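Local coordinates for protein Alpha/beta hydrolase (Streptomyces albidoflavus, PDB 6KSU) that probably cyclises non-ribosomal peptides by macrolactamization, as a stand-alone cyclase of the penicillin-binding protein type that couples residues of opposite chirality, at residues 163-175 and 459-471. Numbering follows the deposited sequence.
Sequences PALFPPGLAFSYS and ALLQYGGRAMHRL
Three groups of the loop 163-175 converge on Gly465 O: Tyr174 N donates a 2.9 Å hydrogen bond to it, Ser173 CA adds a CH contact, and the Phe172 ring brings CE2 to 3.1 Å of the same oxygen. Two residues on, Ala467 N gives a nearly straight bond (169°) to Ser173 OG, 2.9 Å away, so backbone and hydroxyl of the loop together grip the start of strand 466-470. Tyr174 runs alongside Arg466 in the same direction, its chi1 of -168° swinging the ring away from the backbone N; its CD2 lies over one face of the guanidinium, 3.7 Å from NH2, the two planes 24° apart. Arg466 NE is in turn salt-bridged to Asp140. A water accepts from Phe172 N and donates weakly to Gln462 OE1, whose stronger partner is Arg448. Further along, the contact turns apolar: Leu460 crosses Phe166 at about a right angle, CD1 reaching 3.5 Å from ring atom CD2, while Ala467 CB sits at the edge of that ring and Ala171 CB flanks Leu460. At the far end Leu165 O rests over one face of the His469 imidazole, 3.2 Å from CG. Tyr174 also makes a weak hydrogen bond to Ser83 and stacks on His134; with Ser83 and Lys86 it is consistent with the SxxK and Tyr motifs of penicillin-binding proteins, which would place the C-terminal hairpin beside the probable active site. The loop joins helices 153-160 and 176-189, and this hairpin, the last two strands of the eight-stranded antiparallel barrel, docks against it.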
loop_
_atom_site.group_PDB
_atom_site.type_symbol
_atom_site.label_atom_id
_atom_site.label_comp_id
_atom_site.label_asym_id
_atom_site.label_seq_id
_atom_site.Cartn_x
_atom_site.Cartn_y
_atom_site.Cartn_z
ATOM N N PRO A 163 7.223 -21.676 -3.158
ATOM C CA PRO A 163 7.312 -21.948 -1.718
ATOM C C PRO A 163 6.746 -20.796 -0.902
ATOM O O PRO A 163 7.011 -19.627 -1.178
ATOM C CB PRO A 163 8.818 -22.130 -1.482
ATOM C CG PRO A 163 9.481 -21.488 -2.650
ATOM C CD PRO A 163 8.541 -21.639 -3.807
ATOM N N ALA A 164 5.947 -21.139 0.100
ATOM C CA ALA A 164 5.433 -20.138 1.016
ATOM C C ALA A 164 6.562 -19.577 1.879
ATOM O O ALA A 164 7.682 -20.103 1.929
ATOM C CB ALA A 164 4.341 -20.736 1.901
ATOM N N LEU A 165 6.245 -18.499 2.588
ATOM C CA LEU A 165 7.232 -17.807 3.401
ATOM C C LEU A 165 7.367 -18.441 4.781
ATOM O O LEU A 165 8.462 -18.449 5.359
ATOM C CB LEU A 165 6.825 -16.339 3.506
ATOM C CG LEU A 165 7.791 -15.181 3.442
ATOM C CD1 LEU A 165 8.959 -15.492 2.534
ATOM C CD2 LEU A 165 7.023 -13.989 2.900
ATOM N N PHE A 166 6.267 -18.971 5.302
ATOM C CA PHE A 166 6.066 -19.588 6.606
ATOM C C PHE A 166 4.609 -20.032 6.590
ATOM O O PHE A 166 3.909 -19.728 5.614
ATOM C CB PHE A 166 6.365 -18.621 7.751
ATOM C CG PHE A 166 5.830 -17.242 7.540
ATOM C CD1 PHE A 166 4.471 -16.990 7.619
ATOM C CD2 PHE A 166 6.691 -16.186 7.272
ATOM C CE1 PHE A 166 3.967 -15.722 7.418
ATOM C CE2 PHE A 166 6.201 -14.896 7.074
ATOM C CZ PHE A 166 4.844 -14.656 7.142
ATOM N N PRO A 167 4.109 -20.765 7.592
ATOM C CA PRO A 167 2.708 -21.215 7.528
ATOM C C PRO A 167 1.749 -20.060 7.708
ATOM O O PRO A 167 2.044 -19.079 8.421
ATOM C CB PRO A 167 2.606 -22.222 8.691
ATOM C CG PRO A 167 4.042 -22.665 8.895
ATOM C CD PRO A 167 4.826 -21.427 8.696
ATOM N N PRO A 168 0.566 -20.126 7.099
ATOM C CA PRO A 168 -0.348 -18.976 7.100
ATOM C C PRO A 168 -0.714 -18.524 8.506
ATOM O O PRO A 168 -1.213 -19.303 9.320
ATOM C CB PRO A 168 -1.573 -19.500 6.343
ATOM C CG PRO A 168 -1.045 -20.625 5.478
ATOM C CD PRO A 168 0.102 -21.231 6.235
ATOM N N GLY A 169 -0.455 -17.250 8.791
ATOM C CA GLY A 169 -0.884 -16.642 10.035
ATOM C C GLY A 169 0.218 -16.325 11.023
ATOM O O GLY A 169 -0.058 -15.662 12.031
ATOM N N LEU A 170 1.457 -16.751 10.758
ATOM C CA LEU A 170 2.515 -16.625 11.756
ATOM C C LEU A 170 3.119 -15.222 11.793
ATOM O O LEU A 170 3.634 -14.813 12.838
ATOM C CB LEU A 170 3.592 -17.699 11.512
ATOM C CG LEU A 170 4.779 -17.918 12.478
ATOM C CD1 LEU A 170 5.975 -17.026 12.152
ATOM C CD2 LEU A 170 4.380 -17.743 13.931
ATOM N N ALA A 171 3.033 -14.453 10.704
ATOM C CA ALA A 171 3.640 -13.127 10.712
ATOM C C ALA A 171 3.136 -12.277 9.541
ATOM O O ALA A 171 2.726 -12.787 8.497
ATOM C CB ALA A 171 5.167 -13.228 10.666
ATOM N N PHE A 172 3.220 -10.965 9.720
ATOM C CA PHE A 172 2.909 -10.031 8.647
ATOM C C PHE A 172 4.024 -10.035 7.602
ATOM O O PHE A 172 5.208 -9.971 7.943
ATOM C CB PHE A 172 2.719 -8.633 9.219
ATOM C CG PHE A 172 2.444 -7.579 8.173
ATOM C CD1 PHE A 172 1.132 -7.276 7.802
ATOM C CD2 PHE A 172 3.486 -6.899 7.554
ATOM C CE1 PHE A 172 0.848 -6.319 6.833
ATOM C CE2 PHE A 172 3.213 -5.913 6.574
ATOM C CZ PHE A 172 1.894 -5.623 6.218
ATOM N N SER A 173 3.649 -10.144 6.330
ATOM C CA SER A 173 4.585 -9.855 5.250
ATOM C C SER A 173 3.813 -9.268 4.074
ATOM O O SER A 173 2.929 -9.924 3.516
ATOM C CB SER A 173 5.369 -11.101 4.826
ATOM O OG SER A 173 6.327 -10.772 3.832
ATOM N N TYR A 174 4.159 -8.041 3.686
ATOM C CA TYR A 174 3.421 -7.364 2.628
ATOM C C TYR A 174 3.565 -8.127 1.318
ATOM O O TYR A 174 4.648 -8.609 0.983
ATOM C CB TYR A 174 3.937 -5.940 2.478
ATOM C CG TYR A 174 3.095 -5.026 1.627
ATOM C CD1 TYR A 174 2.272 -4.054 2.213
ATOM C CD2 TYR A 174 3.136 -5.097 0.239
ATOM C CE1 TYR A 174 1.509 -3.175 1.431
ATOM C CE2 TYR A 174 2.365 -4.206 -0.555
ATOM C CZ TYR A 174 1.559 -3.261 0.055
ATOM O OH TYR A 174 0.813 -2.398 -0.715
ATOM N N SER A 175 2.466 -8.237 0.573
ATOM C CA SER A 175 2.439 -9.131 -0.587
ATOM C C SER A 175 1.487 -8.566 -1.641
ATOM O O SER A 175 0.274 -8.549 -1.441
ATOM C CB SER A 175 2.028 -10.549 -0.161
ATOM O OG SER A 175 1.851 -11.394 -1.284
ATOM N N ALA A 459 14.181 -17.446 12.689
ATOM C CA ALA A 459 13.492 -17.955 11.510
ATOM C C ALA A 459 13.127 -16.875 10.495
ATOM O O ALA A 459 13.007 -17.176 9.299
ATOM C CB ALA A 459 12.219 -18.711 11.923
ATOM N N LEU A 460 12.958 -15.631 10.937
ATOM C CA LEU A 460 12.559 -14.548 10.052
ATOM C C LEU A 460 13.387 -13.301 10.299
ATOM O O LEU A 460 13.742 -12.984 11.438
ATOM C CB LEU A 460 11.081 -14.179 10.231
ATOM C CG LEU A 460 10.118 -15.163 9.602
ATOM C CD1 LEU A 460 8.718 -14.570 9.650
ATOM C CD2 LEU A 460 10.582 -15.441 8.181
ATOM N N LEU A 461 13.660 -12.597 9.212
ATOM C CA LEU A 461 14.085 -11.209 9.223
ATOM C C LEU A 461 12.970 -10.386 8.583
ATOM O O LEU A 461 12.506 -10.719 7.485
ATOM C CB LEU A 461 15.407 -11.092 8.451
ATOM C CG LEU A 461 16.171 -9.818 8.106
ATOM C CD1 LEU A 461 17.623 -10.208 7.761
ATOM C CD2 LEU A 461 15.523 -8.973 6.977
ATOM N N GLN A 462 12.500 -9.336 9.268
ATOM C CA GLN A 462 11.569 -8.435 8.608
ATOM C C GLN A 462 12.000 -6.977 8.753
ATOM O O GLN A 462 12.563 -6.567 9.773
ATOM C CB GLN A 462 10.102 -8.659 9.078
ATOM C CG GLN A 462 9.784 -8.379 10.508
ATOM C CD GLN A 462 8.352 -8.755 10.869
ATOM O OE1 GLN A 462 7.909 -8.482 11.976
ATOM N NE2 GLN A 462 7.625 -9.382 9.937
ATOM N N TYR A 463 11.737 -6.215 7.686
ATOM C CA TYR A 463 11.997 -4.782 7.544
ATOM C C TYR A 463 11.166 -4.261 6.382
ATOM O O TYR A 463 10.888 -4.999 5.433
ATOM C CB TYR A 463 13.483 -4.475 7.275
ATOM C CG TYR A 463 13.958 -4.763 5.852
ATOM C CD1 TYR A 463 14.090 -3.730 4.917
ATOM C CD2 TYR A 463 14.293 -6.058 5.444
ATOM C CE1 TYR A 463 14.545 -3.974 3.621
ATOM C CE2 TYR A 463 14.737 -6.321 4.139
ATOM C CZ TYR A 463 14.865 -5.262 3.233
ATOM O OH TYR A 463 15.301 -5.476 1.940
ATOM N N GLY A 464 10.820 -2.974 6.435
ATOM C CA GLY A 464 9.921 -2.404 5.431
ATOM C C GLY A 464 8.624 -3.191 5.273
ATOM O O GLY A 464 8.048 -3.242 4.186
ATOM N N GLY A 465 8.173 -3.841 6.347
ATOM C CA GLY A 465 6.972 -4.658 6.325
ATOM C C GLY A 465 7.050 -5.935 5.515
ATOM O O GLY A 465 6.037 -6.622 5.395
ATOM N N ARG A 466 8.205 -6.290 4.951
ATOM C CA ARG A 466 8.355 -7.597 4.323
ATOM C C ARG A 466 9.084 -8.549 5.267
ATOM O O ARG A 466 9.911 -8.123 6.072
ATOM C CB ARG A 466 9.131 -7.504 3.005
ATOM C CG ARG A 466 8.234 -7.261 1.794
ATOM C CD ARG A 466 7.896 -5.777 1.664
ATOM N NE ARG A 466 7.393 -5.428 0.339
ATOM C CZ ARG A 466 6.858 -4.246 0.039
ATOM N NH1 ARG A 466 6.778 -3.317 0.991
ATOM N NH2 ARG A 466 6.396 -3.998 -1.196
ATOM N N ALA A 467 8.747 -9.841 5.172
ATOM C CA ALA A 467 9.482 -10.913 5.824
ATOM C C ALA A 467 10.397 -11.577 4.803
ATOM O O ALA A 467 10.129 -11.584 3.601
ATOM C CB ALA A 467 8.547 -11.978 6.435
ATOM N N MET A 468 11.497 -12.120 5.293
ATOM C CA MET A 468 12.397 -12.913 4.470
ATOM C C MET A 468 12.676 -14.205 5.211
ATOM O O MET A 468 13.055 -14.171 6.382
ATOM C CB MET A 468 13.687 -12.143 4.177
ATOM C CG MET A 468 13.400 -10.705 3.752
ATOM S SD MET A 468 14.583 -9.904 2.672
ATOM C CE MET A 468 15.025 -11.191 1.530
ATOM N N HIS A 469 12.510 -15.330 4.523
ATOM C CA HIS A 469 12.622 -16.642 5.141
ATOM C C HIS A 469 14.073 -17.125 5.194
ATOM O O HIS A 469 14.728 -17.254 4.159
ATOM C CB HIS A 469 11.774 -17.646 4.358
ATOM C CG HIS A 469 11.600 -18.955 5.055
ATOM N ND1 HIS A 469 11.175 -20.094 4.405
ATOM C CD2 HIS A 469 11.789 -19.307 6.351
ATOM C CE1 HIS A 469 11.108 -21.092 5.273
ATOM N NE2 HIS A 469 11.477 -20.640 6.459
ATOM N N ARG A 470 14.563 -17.435 6.396
ATOM C CA ARG A 470 15.872 -18.087 6.529
ATOM C C ARG A 470 15.869 -19.441 5.824
ATOM O O ARG A 470 15.064 -20.318 6.146
ATOM C CB ARG A 470 16.234 -18.268 8.001
ATOM C CG ARG A 470 17.648 -18.748 8.258
ATOM C CD ARG A 470 17.979 -18.593 9.727
ATOM N NE ARG A 470 19.364 -18.927 10.057
ATOM C CZ ARG A 470 19.805 -19.124 11.296
ATOM N NH1 ARG A 470 18.962 -19.036 12.322
ATOM N NH2 ARG A 470 21.087 -19.401 11.516
ATOM N N LEU A 471 16.758 -19.619 4.858
ATOM C CA LEU A 471 16.690 -20.818 4.045
ATOM C C LEU A 471 17.244 -22.009 4.810
ATOM O O LEU A 471 18.144 -21.866 5.650
ATOM C CB LEU A 471 17.449 -20.639 2.739
ATOM C CG LEU A 471 16.947 -19.583 1.767
ATOM C CD1 LEU A 471 17.687 -19.730 0.436
ATOM C CD2 LEU A 471 15.442 -19.708 1.596
ATOM O OXT LEU A 471 16.797 -23.135 4.595
HETATM O O HOH W 1 4.692 -9.555 12.135
#